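Local coordinates for nisin biosynthesis protein NisC (Lactococcus lactis subsp. lactis, PDB 2G0D), which closes the thioether rings of the lantibiotic nisin as a zinc-dependent cyclase, adding cysteine thiols to dehydrated residues of the precursor peptide, at residues D135-L140 / D275-G280; M202-G207 / A398-D403; L316-Y321 / S328-I333. One frame throughout, in Å; residues are numbered along the deposited sequence.

Contact 1 of 3, residues D135-L140 / D275-G280. With ZN (zinc ion), chain B.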
# COMPACT_ATOMS: atom_id res chain seq x y z
N ASP A 135 -1.97 -9.28 4.67
CA ASP A 135 -1.14 -8.32 3.90
C ASP A 135 -1.82 -7.01 3.53
O ASP A 135 -2.95 -6.74 3.89
CB ASP A 135 -0.41 -9.00 2.70
CG ASP A 135 -1.29 -9.21 1.45
OD1 ASP A 135 -0.83 -9.90 0.50
OD2 ASP A 135 -2.42 -8.70 1.39
N VAL A 136 -1.09 -6.18 2.80
CA VAL A 136 -1.57 -4.84 2.44
C VAL A 136 -2.58 -4.95 1.30
O VAL A 136 -3.64 -4.32 1.32
CB VAL A 136 -0.36 -3.92 2.08
CG1 VAL A 136 -0.85 -2.64 1.44
CG2 VAL A 136 0.48 -3.65 3.33
N ILE A 137 -2.27 -5.77 0.31
CA ILE A 137 -3.04 -5.79 -0.93
C ILE A 137 -4.46 -6.38 -0.75
O ILE A 137 -5.45 -5.72 -1.10
CB ILE A 137 -2.23 -6.47 -2.07
CG1 ILE A 137 -0.83 -5.83 -2.17
CG2 ILE A 137 -3.00 -6.47 -3.41
CD1 ILE A 137 -0.82 -4.32 -2.58
N GLU A 138 -4.55 -7.58 -0.19
CA GLU A 138 -5.84 -8.25 0.03
C GLU A 138 -6.20 -8.46 1.50
O GLU A 138 -7.35 -8.75 1.80
CB GLU A 138 -5.91 -9.60 -0.73
CG GLU A 138 -5.68 -9.48 -2.24
CD GLU A 138 -6.70 -8.59 -2.95
OE1 GLU A 138 -7.85 -8.50 -2.49
OE2 GLU A 138 -6.35 -7.96 -3.98
N GLY A 139 -5.24 -8.32 2.41
CA GLY A 139 -5.47 -8.72 3.81
C GLY A 139 -5.75 -7.59 4.79
O GLY A 139 -6.04 -6.46 4.40
N LEU A 140 -5.63 -7.90 6.07
CA LEU A 140 -6.13 -7.06 7.15
C LEU A 140 -5.32 -5.79 7.35
O LEU A 140 -5.87 -4.78 7.80
CB LEU A 140 -6.17 -7.86 8.47
CG LEU A 140 -7.16 -9.05 8.59
CD1 LEU A 140 -7.19 -9.64 9.99
CD2 LEU A 140 -8.56 -8.65 8.19
N ASP A 275 14.48 -2.95 -6.27
CA ASP A 275 14.10 -1.79 -5.45
C ASP A 275 12.72 -1.36 -5.86
O ASP A 275 12.51 -0.84 -6.96
CB ASP A 275 15.10 -0.63 -5.60
CG ASP A 275 16.46 -0.94 -4.98
OD1 ASP A 275 16.49 -1.37 -3.80
OD2 ASP A 275 17.49 -0.73 -5.67
N ALA A 276 11.76 -1.63 -4.97
CA ALA A 276 10.34 -1.39 -5.24
C ALA A 276 9.60 -1.03 -3.97
O ALA A 276 10.09 -1.24 -2.85
CB ALA A 276 9.68 -2.63 -5.91
N TRP A 277 8.41 -0.47 -4.14
CA TRP A 277 7.49 -0.29 -3.04
C TRP A 277 7.04 -1.66 -2.50
O TRP A 277 7.14 -1.91 -1.30
CB TRP A 277 6.29 0.58 -3.50
CG TRP A 277 5.15 0.61 -2.52
CD1 TRP A 277 5.01 1.45 -1.45
CD2 TRP A 277 3.98 -0.22 -2.54
NE1 TRP A 277 3.82 1.19 -0.79
CE2 TRP A 277 3.17 0.17 -1.43
CE3 TRP A 277 3.54 -1.26 -3.37
CZ2 TRP A 277 1.93 -0.44 -1.15
CZ3 TRP A 277 2.30 -1.87 -3.09
CH2 TRP A 277 1.51 -1.45 -1.99
N CYS A 278 6.57 -2.54 -3.37
CA CYS A 278 6.02 -3.83 -2.91
C CYS A 278 7.03 -4.77 -2.21
O CYS A 278 6.69 -5.42 -1.23
CB CYS A 278 5.35 -4.55 -4.07
SG CYS A 278 6.39 -4.82 -5.51
N TYR A 279 8.25 -4.84 -2.76
CA TYR A 279 9.34 -5.64 -2.22
C TYR A 279 10.64 -4.84 -2.31
O TYR A 279 10.88 -4.14 -3.30
CB TYR A 279 9.54 -6.91 -3.06
CG TYR A 279 8.54 -8.04 -2.89
CD1 TYR A 279 8.64 -8.92 -1.81
CD2 TYR A 279 7.55 -8.28 -3.86
CE1 TYR A 279 7.74 -10.00 -1.68
CE2 TYR A 279 6.66 -9.33 -3.74
CZ TYR A 279 6.75 -10.18 -2.64
OH TYR A 279 5.86 -11.22 -2.52
N GLY A 280 11.46 -4.94 -1.28
CA GLY A 280 12.81 -4.36 -1.34
C GLY A 280 12.95 -3.07 -0.54
O GLY A 280 12.01 -2.62 0.13
ZN ZN B . 4.81 -4.79 -7.22
O HOH W 1 3.83 -6.74 -7.14

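Contact 2 of 3, residues M202-G207 / A398-D403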
# COMPACT_ATOMS: atom_id res chain seq x y z
N MET A 202 9.04 -10.94 3.14
CA MET A 202 9.77 -9.79 3.69
C MET A 202 9.51 -8.49 2.91
O MET A 202 10.22 -7.49 3.07
CB MET A 202 11.27 -10.12 3.75
CG MET A 202 11.65 -11.22 4.81
SD MET A 202 11.57 -10.58 6.49
CE MET A 202 9.99 -11.18 6.93
N GLY A 203 8.49 -8.53 2.07
CA GLY A 203 8.07 -7.38 1.28
C GLY A 203 7.10 -6.52 2.06
O GLY A 203 6.50 -6.97 3.03
N LEU A 204 6.95 -5.27 1.64
CA LEU A 204 5.97 -4.38 2.24
C LEU A 204 4.55 -4.81 1.91
O LEU A 204 3.68 -4.88 2.80
CB LEU A 204 6.19 -2.94 1.74
CG LEU A 204 5.23 -1.88 2.30
CD1 LEU A 204 5.64 -1.57 3.72
CD2 LEU A 204 5.23 -0.61 1.49
N ALA A 205 4.33 -5.06 0.63
CA ALA A 205 3.00 -5.35 0.07
C ALA A 205 2.39 -6.66 0.59
O ALA A 205 1.17 -6.74 0.79
CB ALA A 205 3.07 -5.36 -1.46
N HIS A 206 3.23 -7.66 0.81
CA HIS A 206 2.76 -9.01 1.11
C HIS A 206 3.37 -9.65 2.35
O HIS A 206 3.09 -10.81 2.66
CB HIS A 206 3.01 -9.93 -0.09
CG HIS A 206 2.34 -9.48 -1.35
ND1 HIS A 206 0.97 -9.43 -1.48
CD2 HIS A 206 2.85 -9.11 -2.55
CE1 HIS A 206 0.66 -9.03 -2.70
NE2 HIS A 206 1.79 -8.82 -3.37
N GLY A 207 4.22 -8.90 3.05
CA GLY A 207 5.04 -9.49 4.09
C GLY A 207 5.14 -8.66 5.35
O GLY A 207 4.23 -7.88 5.67
N ALA A 398 -3.40 4.06 0.54
CA ALA A 398 -3.33 2.76 -0.12
C ALA A 398 -1.89 2.25 -0.27
O ALA A 398 -1.66 1.06 -0.47
CB ALA A 398 -4.00 2.84 -1.48
N LEU A 399 -0.93 3.17 -0.19
CA LEU A 399 0.50 2.88 -0.30
C LEU A 399 1.21 2.92 1.04
O LEU A 399 2.43 2.82 1.09
CB LEU A 399 1.17 3.88 -1.26
CG LEU A 399 0.77 3.83 -2.74
CD1 LEU A 399 1.52 4.90 -3.57
CD2 LEU A 399 1.05 2.46 -3.32
N LEU A 400 0.43 3.09 2.11
CA LEU A 400 0.96 3.28 3.48
C LEU A 400 1.89 4.48 3.55
O LEU A 400 2.93 4.46 4.23
CB LEU A 400 1.69 2.03 4.04
CG LEU A 400 1.03 0.65 3.96
CD1 LEU A 400 1.92 -0.40 4.68
CD2 LEU A 400 -0.43 0.61 4.48
N LEU A 401 1.49 5.54 2.86
CA LEU A 401 2.21 6.81 2.93
C LEU A 401 1.32 7.69 3.76
O LEU A 401 0.25 8.12 3.31
CB LEU A 401 2.45 7.37 1.54
CG LEU A 401 3.22 6.43 0.62
CD1 LEU A 401 3.39 7.01 -0.83
CD2 LEU A 401 4.60 5.99 1.23
N PHE A 402 1.75 7.93 5.00
CA PHE A 402 0.89 8.50 6.04
C PHE A 402 1.30 9.95 6.31
O PHE A 402 2.18 10.21 7.15
CB PHE A 402 1.03 7.64 7.31
CG PHE A 402 0.63 6.19 7.14
CD1 PHE A 402 -0.63 5.85 6.59
CD2 PHE A 402 1.46 5.16 7.60
CE1 PHE A 402 -1.03 4.50 6.46
CE2 PHE A 402 1.09 3.81 7.47
CZ PHE A 402 -0.19 3.47 6.93
N ASP A 403 0.66 10.88 5.59
CA ASP A 403 0.92 12.32 5.67
C ASP A 403 0.60 12.87 7.03
O ASP A 403 1.16 13.90 7.42
CB ASP A 403 0.10 13.12 4.64
CG ASP A 403 0.60 12.95 3.20
OD1 ASP A 403 1.60 12.22 2.96
OD2 ASP A 403 -0.05 13.55 2.31

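Contact 3 of 3, residues L316-Y321 / S328-I333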
# COMPACT_ATOMS: atom_id res chain seq x y z
N LEU A 316 17.58 -0.90 -8.41
CA LEU A 316 17.69 -2.30 -8.79
C LEU A 316 16.37 -2.83 -9.36
O LEU A 316 15.31 -2.68 -8.74
CB LEU A 316 18.13 -3.10 -7.57
CG LEU A 316 18.66 -4.50 -7.73
CD1 LEU A 316 19.96 -4.55 -8.57
CD2 LEU A 316 18.83 -5.10 -6.34
N GLY A 317 16.44 -3.41 -10.55
CA GLY A 317 15.29 -3.95 -11.28
C GLY A 317 14.27 -2.96 -11.81
O GLY A 317 13.16 -3.36 -12.24
N ILE A 318 14.57 -1.66 -11.81
CA ILE A 318 13.53 -0.72 -12.24
C ILE A 318 13.50 -0.74 -13.77
O ILE A 318 14.52 -0.43 -14.39
CB ILE A 318 13.72 0.73 -11.67
CG1 ILE A 318 13.40 0.82 -10.17
CG2 ILE A 318 12.89 1.77 -12.47
CD1 ILE A 318 11.91 0.78 -9.80
N ASP A 319 12.35 -1.08 -14.36
CA ASP A 319 12.15 -1.00 -15.81
C ASP A 319 10.88 -0.29 -16.27
O ASP A 319 10.50 -0.38 -17.43
CB ASP A 319 12.23 -2.38 -16.46
CG ASP A 319 11.22 -3.36 -15.90
OD1 ASP A 319 10.28 -2.95 -15.17
OD2 ASP A 319 11.38 -4.56 -16.17
N SER A 320 10.19 0.38 -15.35
CA SER A 320 9.06 1.20 -15.71
C SER A 320 8.82 2.29 -14.67
O SER A 320 9.53 2.39 -13.65
CB SER A 320 7.79 0.35 -15.92
OG SER A 320 7.18 -0.00 -14.69
N TYR A 321 7.82 3.12 -14.96
CA TYR A 321 7.42 4.22 -14.09
C TYR A 321 6.14 3.95 -13.27
O TYR A 321 5.58 4.87 -12.67
CB TYR A 321 7.29 5.50 -14.94
CG TYR A 321 8.66 6.07 -15.31
CD1 TYR A 321 9.33 6.95 -14.45
CD2 TYR A 321 9.30 5.71 -16.50
CE1 TYR A 321 10.61 7.45 -14.77
CE2 TYR A 321 10.56 6.20 -16.84
CZ TYR A 321 11.21 7.08 -15.97
OH TYR A 321 12.46 7.59 -16.31
N SER A 328 7.77 5.52 -10.22
CA SER A 328 6.84 6.46 -9.58
C SER A 328 6.60 6.12 -8.10
O SER A 328 6.43 7.01 -7.25
CB SER A 328 5.51 6.59 -10.35
OG SER A 328 5.72 7.32 -11.56
N GLY A 329 6.62 4.82 -7.78
CA GLY A 329 6.45 4.41 -6.37
C GLY A 329 7.62 4.84 -5.51
O GLY A 329 7.41 5.33 -4.42
N LEU A 330 8.84 4.66 -6.00
CA LEU A 330 10.08 5.13 -5.32
C LEU A 330 10.02 6.64 -5.09
O LEU A 330 10.27 7.14 -3.99
CB LEU A 330 11.29 4.77 -6.20
CG LEU A 330 12.00 3.43 -5.86
CD1 LEU A 330 11.04 2.26 -6.01
CD2 LEU A 330 13.29 3.20 -6.67
N ILE A 331 9.69 7.37 -6.14
CA ILE A 331 9.55 8.81 -6.07
C ILE A 331 8.53 9.25 -5.00
O ILE A 331 8.79 10.16 -4.20
CB ILE A 331 9.27 9.40 -7.50
CG1 ILE A 331 10.54 9.28 -8.37
CG2 ILE A 331 8.81 10.86 -7.47
CD1 ILE A 331 11.77 10.15 -7.91
N GLU A 332 7.37 8.61 -4.97
CA GLU A 332 6.35 8.98 -4.01
C GLU A 332 6.73 8.72 -2.56
O GLU A 332 6.29 9.44 -1.63
CB GLU A 332 5.00 8.32 -4.34
CG GLU A 332 3.87 8.97 -3.55
CD GLU A 332 3.52 10.38 -4.05
OE1 GLU A 332 3.88 10.70 -5.20
OE2 GLU A 332 2.86 11.17 -3.31
N ILE A 333 7.49 7.64 -2.36
CA ILE A 333 8.10 7.38 -1.06
C ILE A 333 9.09 8.48 -0.64
O ILE A 333 9.05 8.93 0.51
CB ILE A 333 8.78 6.00 -1.04
CG1 ILE A 333 7.74 4.89 -1.23
CG2 ILE A 333 9.51 5.81 0.29
CD1 ILE A 333 8.32 3.58 -1.78

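Contact 1 of 3, residues D135-L140 / D275-G280
Trp277 places CG anti to its backbone N (chi1 169°), and this swings the six-membered ring toward 135-140. In Ile137, chi1 (-52°) sends the CG1 branch anti to the carbonyl carbon, and chi2 (-64°) then sets CD1 against that ring. The methyl arrives at the indole edge, near the ring plane, with CD1 3.7 Å from Trp277 CH2. The second hydrophobic partner is Val136, whose CG1 is 4.3 Å from Trp277 CH2. The indole NE1 points elsewhere and is hydrogen-bonded to Leu399 O. NisC is an alpha toroid, and both segments are loops near its centre. Gly139 and Gly280 are N-caps there, leading into helix 140-147 and helix 281-294. In the first loop Asp135 forms an Asx motif. Its OD2 accepts from Glu138 N at 2.9 Å through the syn lone pair. Gly139 N, 3.0 Å from Asp135 OD2, comes nearly in line with the C-O bond. These bonds hold the carboxylate still, and its OD1 grips His206 ND1. In the other loop Cys278 SG binds the zinc ion at 2.3 Å. Cys324 and His325 are the other protein ligands. Water 1 completes the site, 2.2 Å from the zinc ion.

Contact 2 of 3, residues M202-G207 / A398-D403
Leu204 meets the side chain of Leu400, methyl against methyl, with CD1 of Leu204 4.0 Å from CD1 of Leu400. The two chains run past each other in opposite directions. An extended first torsion at Leu204 (chi1 -180°, CG anti to the backbone N) carries its two methyls across to the other loop. The second methyl, CD2 of Leu204, lies 4.4 Å from Leu399 O. The CB of Leu399 points away from Leu204, and its carbonyl O is the atom met. Leu400 has a left-handed backbone conformation (phi 57°), and its side chain faces Leu204. Beyond Leu400 the backbone is covered by Phe402. Its ring face lies over the backbone carbon Leu400 C, which sits 3.9 Å above the ring plane near its centre. Tyr290 OH is hydrogen-bonded to both Leu400 O and Phe402 N, and Phe402 stacks on Tyr217. Leu204 and Leu400 also touch Cys213 of helix 208-221. This is a small buried apolar contact between two loops. It ties the segment after helix 376-387 to the loop leading into helix 208-221, near the centre of the alpha toroid of the lanthionine synthetase C family.

Contact 3 of 3, residues L316-Y321 / S328-I333
The loop between helix 298-314 and helix 327-341 folds back here on the first turns of the second helix. In the chain, the zinc ligands Cys324 and His325 fall between the two segments. Ile318 and Leu330 reach toward each other tip to tip. The single methyl Ile318 CD1 is 4.2 Å from Leu330 CD1, and Leu330 CD2 is equally near it, so the isoleucine ends against the fork of the leucine. In Ile318, chi1 (-73°) puts CG1 anti to the carbonyl carbon, and chi2 (-74°) then turns CD1 to the helix. The polar pair lies farther from the zinc ion than this apolar one. Ser328 OG donates to Tyr321 O at 2.7 Å in the model, but that oxygen is also placed too close to a neighbour, so the bond is doubtful. Ser328 keeps its place in the helix all the same, with Glu332 N bonded to Ser328 O at 2.9 Å. Within the loop, Gly317 O accepts a hydrogen bond from Arg274 NH2. Around the contact, Phe353 of helix 347-355 touches both Tyr321 and Ser328, Cys379 and Val382 of helix 376-387 also touch Ser328, and Pro282 at the start of helix 281-294 touches Leu330.

Contacts 1 and 2 are neighbours near the centre of the toroid, with centres about 5 Å apart. Their segments alternate along the chain, so the spans they close overlap in sequence. Contact 3 lies about 14 Å from the centre of each. It follows contact 1 in sequence and is nested inside the loop closed by contact 2. Trp277 joins the first two through Leu204 and Leu399. Asp275 N is probably bonded to Leu316 O, joining contacts 1 and 3, while Leu401 packs on Glu332 and Ile333 to join 2 and 3. Together they join distant parts of the helical ring close to the zinc ion. Contact 1 supplies Cys278, and contact 3 brackets Cys324 and His325.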